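Local atomic coordinates of Tetur07g02040 (Tetranychus urticae, PDB entry 6BDJ), a protein that probably cleaves catechol-type aromatic rings between their two hydroxyl-bearing carbons, using ferric iron and inserting both atoms of molecular oxygen. Residues 69-74 with 83-88; 78-83 with 226-231. One frame throughout, in Å; residues are numbered along the deposited sequence.

Contact 1 (69-74 with 83-88)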
loop_
_atom_site.group_PDB
_atom_site.type_symbol
_atom_site.label_atom_id
_atom_site.label_comp_id
_atom_site.label_asym_id
_atom_site.label_seq_id
_atom_site.Cartn_x
_atom_site.Cartn_y
_atom_site.Cartn_z
ATOM N N LEU A 69 -0.881 -8.232 -6.184
ATOM C CA LEU A 69 0.422 -7.751 -6.624
ATOM C C LEU A 69 1.197 -8.899 -7.223
ATOM O O LEU A 69 1.286 -9.957 -6.602
ATOM C CB LEU A 69 1.228 -7.207 -5.455
ATOM C CG LEU A 69 0.599 -6.115 -4.595
ATOM C CD1 LEU A 69 1.684 -5.440 -3.776
ATOM C CD2 LEU A 69 -0.105 -5.060 -5.420
ATOM N N ASN A 70 1.764 -8.685 -8.411
ATOM C CA ASN A 70 2.572 -9.693 -9.100
ATOM C C ASN A 70 4.012 -9.179 -9.148
ATOM O O ASN A 70 4.268 -8.114 -9.705
ATOM C CB ASN A 70 2.010 -9.949 -10.500
ATOM C CG ASN A 70 0.566 -10.459 -10.467
ATOM O OD1 ASN A 70 0.265 -11.517 -9.887
ATOM N ND2 ASN A 70 -0.338 -9.702 -11.086
ATOM N N LEU A 71 4.925 -9.882 -8.464
ATOM C CA LEU A 71 6.325 -9.470 -8.355
ATOM C C LEU A 71 7.167 -10.259 -9.349
ATOM O O LEU A 71 7.072 -11.497 -9.402
ATOM C CB LEU A 71 6.906 -9.716 -6.955
ATOM C CG LEU A 71 6.317 -9.032 -5.701
ATOM C CD1 LEU A 71 7.313 -9.110 -4.552
ATOM C CD2 LEU A 71 5.903 -7.580 -5.915
ATOM N N VAL A 72 7.991 -9.535 -10.108
ATOM C CA VAL A 72 9.070 -10.148 -10.908
ATOM C C VAL A 72 10.424 -9.565 -10.524
ATOM O O VAL A 72 10.502 -8.433 -10.046
ATOM C CB VAL A 72 8.844 -10.021 -12.433
ATOM C CG1 VAL A 72 7.610 -10.811 -12.846
ATOM C CG2 VAL A 72 8.712 -8.571 -12.865
ATOM N N ASP A 73 11.475 -10.358 -10.699
ATOM C CA ASP A 73 12.852 -9.868 -10.567
ATOM C C ASP A 73 13.133 -8.999 -11.779
ATOM O O ASP A 73 12.963 -9.436 -12.914
ATOM C CB ASP A 73 13.867 -11.033 -10.473
ATOM C CG ASP A 73 15.327 -10.567 -10.252
ATOM O OD1 ASP A 73 15.690 -9.436 -10.643
ATOM O OD2 ASP A 73 16.135 -11.357 -9.705
ATOM N N PHE A 74 13.561 -7.763 -11.507
ATOM C CA PHE A 74 13.937 -6.762 -12.512
ATOM C C PHE A 74 14.957 -7.282 -13.517
ATOM O O PHE A 74 14.881 -6.991 -14.713
ATOM C CB PHE A 74 14.525 -5.553 -11.773
ATOM C CG PHE A 74 15.218 -4.561 -12.651
ATOM C CD1 PHE A 74 14.583 -4.030 -13.773
ATOM C CD2 PHE A 74 16.496 -4.115 -12.328
ATOM C CE1 PHE A 74 15.227 -3.109 -14.585
ATOM C CE2 PHE A 74 17.134 -3.166 -13.114
ATOM C CZ PHE A 74 16.498 -2.660 -14.245
ATOM N N ALA A 83 9.030 -13.967 -1.290
ATOM C CA ALA A 83 9.179 -12.586 -0.814
ATOM C C ALA A 83 8.007 -12.226 0.120
ATOM O O ALA A 83 6.848 -12.517 -0.200
ATOM C CB ALA A 83 9.216 -11.613 -1.989
ATOM N N LYS A 84 8.312 -11.619 1.268
ATOM C CA LYS A 84 7.288 -11.130 2.184
ATOM C C LYS A 84 6.829 -9.766 1.709
ATOM O O LYS A 84 7.643 -8.850 1.588
ATOM C CB LYS A 84 7.817 -11.023 3.619
ATOM C CG LYS A 84 7.645 -12.308 4.420
ATOM C CD LYS A 84 8.603 -12.382 5.606
ATOM C CE LYS A 84 8.264 -11.349 6.666
ATOM N NZ LYS A 84 8.862 -11.717 7.977
ATOM N N VAL A 85 5.532 -9.635 1.428
ATOM C CA VAL A 85 4.950 -8.332 1.067
ATOM C C VAL A 85 4.099 -7.836 2.215
ATOM O O VAL A 85 3.160 -8.520 2.614
ATOM C CB VAL A 85 4.034 -8.444 -0.142
ATOM C CG1 VAL A 85 3.468 -7.074 -0.512
ATOM C CG2 VAL A 85 4.781 -9.077 -1.309
ATOM N N TYR A 86 4.441 -6.659 2.721
ATOM C CA TYR A 86 3.628 -5.961 3.673
ATOM C C TYR A 86 2.829 -4.856 3.016
ATOM O O TYR A 86 3.362 -4.103 2.221
ATOM C CB TYR A 86 4.500 -5.275 4.705
ATOM C CG TYR A 86 5.404 -6.147 5.530
ATOM C CD1 TYR A 86 6.563 -6.689 4.974
ATOM C CD2 TYR A 86 5.138 -6.408 6.882
ATOM C CE1 TYR A 86 7.430 -7.461 5.721
ATOM C CE2 TYR A 86 6.006 -7.198 7.643
ATOM C CZ TYR A 86 7.159 -7.709 7.047
ATOM O OH TYR A 86 8.076 -8.460 7.748
ATOM N N ILE A 87 1.561 -4.713 3.367
ATOM C CA ILE A 87 0.833 -3.482 3.077
ATOM C C ILE A 87 0.273 -2.877 4.337
ATOM O O ILE A 87 0.067 -3.555 5.342
ATOM C CB ILE A 87 -0.265 -3.667 2.019
ATOM C CG1 ILE A 87 -1.347 -4.651 2.476
ATOM C CG2 ILE A 87 0.352 -4.220 0.734
ATOM C CD1 ILE A 87 -2.544 -4.627 1.538
ATOM N N TRP A 88 0.089 -1.567 4.281
ATOM C CA TRP A 88 -0.613 -0.843 5.311
ATOM C C TRP A 88 -1.213 0.401 4.719
ATOM O O TRP A 88 -0.704 0.977 3.737
ATOM C CB TRP A 88 0.268 -0.525 6.538
ATOM C CG TRP A 88 1.430 0.482 6.311
ATOM C CD1 TRP A 88 1.549 1.766 6.818
ATOM C CD2 TRP A 88 2.640 0.233 5.605
ATOM N NE1 TRP A 88 2.750 2.317 6.453
ATOM C CE2 TRP A 88 3.436 1.412 5.694
ATOM C CE3 TRP A 88 3.123 -0.852 4.877
ATOM C CZ2 TRP A 88 4.698 1.515 5.089
ATOM C CZ3 TRP A 88 4.385 -0.747 4.285
ATOM C CH2 TRP A 88 5.151 0.424 4.398
#
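Leu69 and Leu71 share one side-chain shape, CG opposite the carbonyl carbon (chi1 -55° and -61°) with CD1 continuing the extended run, and in both it is this CD1 methyl that reaches Ala83 or Val85. Val85 answers with both arms of its fork. Its CG1 stands opposite the backbone N (chi1 -179°) and meets Leu69 CD1 at 4.1 Å, the two side chains crossing at a slant. The other arm, Val85 CG2, lies 4.1 Å from Leu71 CD1, and here the side chains run past one another in opposite senses. The same Leu71 CD1 also touches Ala83 CB at 4.1 Å, so one methyl is shared between two partners.

Residue choice follows from the spacing. The CA atoms of Leu69 and Val85 are 8.9 Å apart, a gap that a leucine and a shorter, branched valine fill with their methyls in contact; opposite Leu71, the single methyl of Ala83 suffices. No hydrogen bond crosses, and all four touching residues are buried. Because strand side chains alternate, Asn70 turns from this interface, and its amide bonds to Thr130 and Asn223, while Lys84 reaches a salt bridge with Asp50. Val131 extends the apolar layer, touching both Leu69 and Val85. Further along the second strand, the ring of Trp88 stacks on that of His149, an iron ligand.

Strands 64-73 and 84-88 thus face each other through side chains rather than backbone bonds, the packing of a beta-sandwich core such as the one that carries the ferric site in intradiol dioxygenases.

Contact 2 (78-83 with 226-231)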
loop_
_atom_site.group_PDB
_atom_site.type_symbol
_atom_site.label_atom_id
_atom_site.label_comp_id
_atom_site.label_asym_id
_atom_site.label_seq_id
_atom_site.Cartn_x
_atom_site.Cartn_y
_atom_site.Cartn_z
ATOM N N LYS A 78 11.592 -12.849 -14.289
ATOM C CA LYS A 78 10.955 -14.060 -13.788
ATOM C C LYS A 78 10.276 -13.726 -12.454
ATOM O O LYS A 78 10.739 -12.835 -11.733
ATOM C CB LYS A 78 11.997 -15.165 -13.578
ATOM N N PRO A 79 9.182 -14.434 -12.109
ATOM C CA PRO A 79 8.539 -14.160 -10.820
ATOM C C PRO A 79 9.431 -14.459 -9.619
ATOM O O PRO A 79 10.296 -15.330 -9.694
ATOM C CB PRO A 79 7.314 -15.083 -10.819
ATOM C CG PRO A 79 7.107 -15.447 -12.236
ATOM C CD PRO A 79 8.460 -15.471 -12.859
ATOM N N ILE A 80 9.225 -13.714 -8.540
ATOM C CA ILE A 80 9.995 -13.895 -7.319
ATOM C C ILE A 80 9.139 -14.644 -6.317
ATOM O O ILE A 80 8.030 -14.193 -5.973
ATOM C CB ILE A 80 10.418 -12.563 -6.690
ATOM C CG1 ILE A 80 11.163 -11.715 -7.717
ATOM C CG2 ILE A 80 11.314 -12.821 -5.481
ATOM C CD1 ILE A 80 11.679 -10.397 -7.179
ATOM N N LYS A 81 9.688 -15.746 -5.822
ATOM C CA LYS A 81 9.021 -16.629 -4.910
ATOM C C LYS A 81 9.590 -16.402 -3.502
ATOM O O LYS A 81 10.795 -16.043 -3.342
ATOM C CB LYS A 81 9.255 -18.079 -5.401
ATOM N N GLY A 82 8.715 -16.543 -2.488
ATOM C CA GLY A 82 9.150 -16.407 -1.083
ATOM C C GLY A 82 9.325 -15.007 -0.509
ATOM O O GLY A 82 9.727 -14.874 0.649
ATOM N N ALA A 83 9.030 -13.967 -1.290
ATOM C CA ALA A 83 9.179 -12.586 -0.814
ATOM C C ALA A 83 8.007 -12.226 0.120
ATOM O O ALA A 83 6.848 -12.517 -0.200
ATOM C CB ALA A 83 9.216 -11.613 -1.989
ATOM N N ILE A 226 10.952 -5.597 -9.127
ATOM C CA ILE A 226 11.850 -5.124 -8.074
ATOM C C ILE A 226 13.234 -5.769 -8.199
ATOM O O ILE A 226 13.475 -6.563 -9.089
ATOM C CB ILE A 226 11.239 -5.380 -6.673
ATOM C CG1 ILE A 226 10.992 -6.872 -6.431
ATOM C CG2 ILE A 226 9.935 -4.610 -6.497
ATOM C CD1 ILE A 226 11.155 -7.198 -4.970
ATOM N N ASN A 227 14.133 -5.383 -7.309
ATOM C CA ASN A 227 15.483 -5.878 -7.273
ATOM C C ASN A 227 15.744 -6.521 -5.925
ATOM O O ASN A 227 15.932 -5.814 -4.944
ATOM C CB ASN A 227 16.443 -4.701 -7.496
ATOM C CG ASN A 227 17.878 -5.157 -7.689
ATOM O OD1 ASN A 227 18.187 -6.350 -7.613
ATOM N ND2 ASN A 227 18.759 -4.215 -7.912
ATOM N N PRO A 228 15.759 -7.874 -5.858
ATOM C CA PRO A 228 15.931 -8.549 -4.548
ATOM C C PRO A 228 17.291 -8.354 -3.868
ATOM O O PRO A 228 17.397 -8.616 -2.663
ATOM C CB PRO A 228 15.696 -10.036 -4.861
ATOM C CG PRO A 228 15.839 -10.168 -6.319
ATOM C CD PRO A 228 15.504 -8.842 -6.935
ATOM N N LEU A 229 18.302 -7.914 -4.619
ATOM C CA LEU A 229 19.610 -7.594 -4.048
ATOM C C LEU A 229 19.637 -6.170 -3.502
ATOM O O LEU A 229 20.478 -5.851 -2.659
ATOM C CB LEU A 229 20.729 -7.760 -5.087
ATOM N N HIS A 230 18.741 -5.313 -3.992
ATOM C CA HIS A 230 18.721 -3.910 -3.578
ATOM C C HIS A 230 18.408 -3.850 -2.106
ATOM O O HIS A 230 17.531 -4.554 -1.650
ATOM C CB HIS A 230 17.697 -3.093 -4.363
ATOM C CG HIS A 230 17.777 -1.611 -4.088
ATOM N ND1 HIS A 230 18.903 -0.867 -4.367
ATOM C CD2 HIS A 230 16.879 -0.748 -3.552
ATOM C CE1 HIS A 230 18.699 0.388 -4.015
ATOM N NE2 HIS A 230 17.478 0.488 -3.517
ATOM N N ARG A 231 19.175 -3.066 -1.361
ATOM C CA ARG A 231 18.779 -2.670 -0.017
ATOM C C ARG A 231 18.194 -1.275 -0.134
ATOM O O ARG A 231 18.914 -0.324 -0.482
ATOM C CB ARG A 231 19.970 -2.648 0.925
ATOM C CG ARG A 231 20.530 -4.015 1.297
ATOM C CD ARG A 231 21.489 -3.922 2.482
ATOM N NE ARG A 231 22.436 -2.800 2.340
ATOM C CZ ARG A 231 23.728 -2.872 2.017
ATOM N NH1 ARG A 231 24.430 -1.738 1.914
ATOM N NH2 ARG A 231 24.337 -4.041 1.808
#
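The pyrrolidine ring of Pro228 turns one face toward Ile80, whose terminal methyl CD1 approaches that face from beyond the CG–CD edge, 4.1 Å from Pro228 CD. At the same CG–CD edge lies the carboxylate of Asp73, from strand 64-73. The side chain of Asn227, the other residue with a flat group, leaves the backbone away from the 78-83 loop, and its amide serves its own turn: OD1 receives a weak bond from Leu229 N, an Asx turn, and a second weak one from Asn75 ND2.

Ile80 carries the contact from the loop side. Its chain is fully stretched (chi2 -178°), which sends CD1 across to both partners. Besides the proline it meets Ile226, with CD1 lying 3.7 Å from Ile226 CG1 and 3.9 Å from Ile226 CD1, the two isoleucines crossing at an angle. The CB of Ile226 does not aim at the loop; the outer part of the side chain swings back to it, CG1 being wedged between the backbone N and the carbonyl carbon (chi1 60°).

Proline suits its place as the second residue of a type I turn, where its ring holds phi near the value the turn needs (-66°); His230 N closes that turn on Asn227 O at 3.0 Å. Isoleucine suits position 80 because its longer CG1–CD1 arm reaches far enough to meet the proline ring across the 8.5 Å between the CA atoms of Ile80 and Pro228. On the backbone side, Thr125 OG1 binds both Ile80 O and Ala83 N.

Across the interface itself the chemistry is purely apolar: no hydrogen bond joins the segments, so the packing is non-directional, and the polar bonds that shape each loop are made within the turn or to neighbours such as Thr125.

How the contacts relate
Along the chain the segments come as 69-74, 78-83, 83-88 and 226-231, so the two contacts interleave, and Ala83 belongs to both. Their centres lie about 8 Å apart on the same side of the chain's centre. Contact 1 sits in the buried core between strands 64-73 and 84-88, nearer the iron site; contact 2 lies away from that site, its centre about 17 Å from the centre of the chain, where the loop joining those strands meets the end of strand 218-226. Probable backbone hydrogen bonds join them, Asp73 N to Lys78 O at 2.8 Å and Phe74 N to Ile226 O at 2.7 Å. The connection also carries Cys77, disulfide-bonded to Cys34, tying the first ordered residue to this loop.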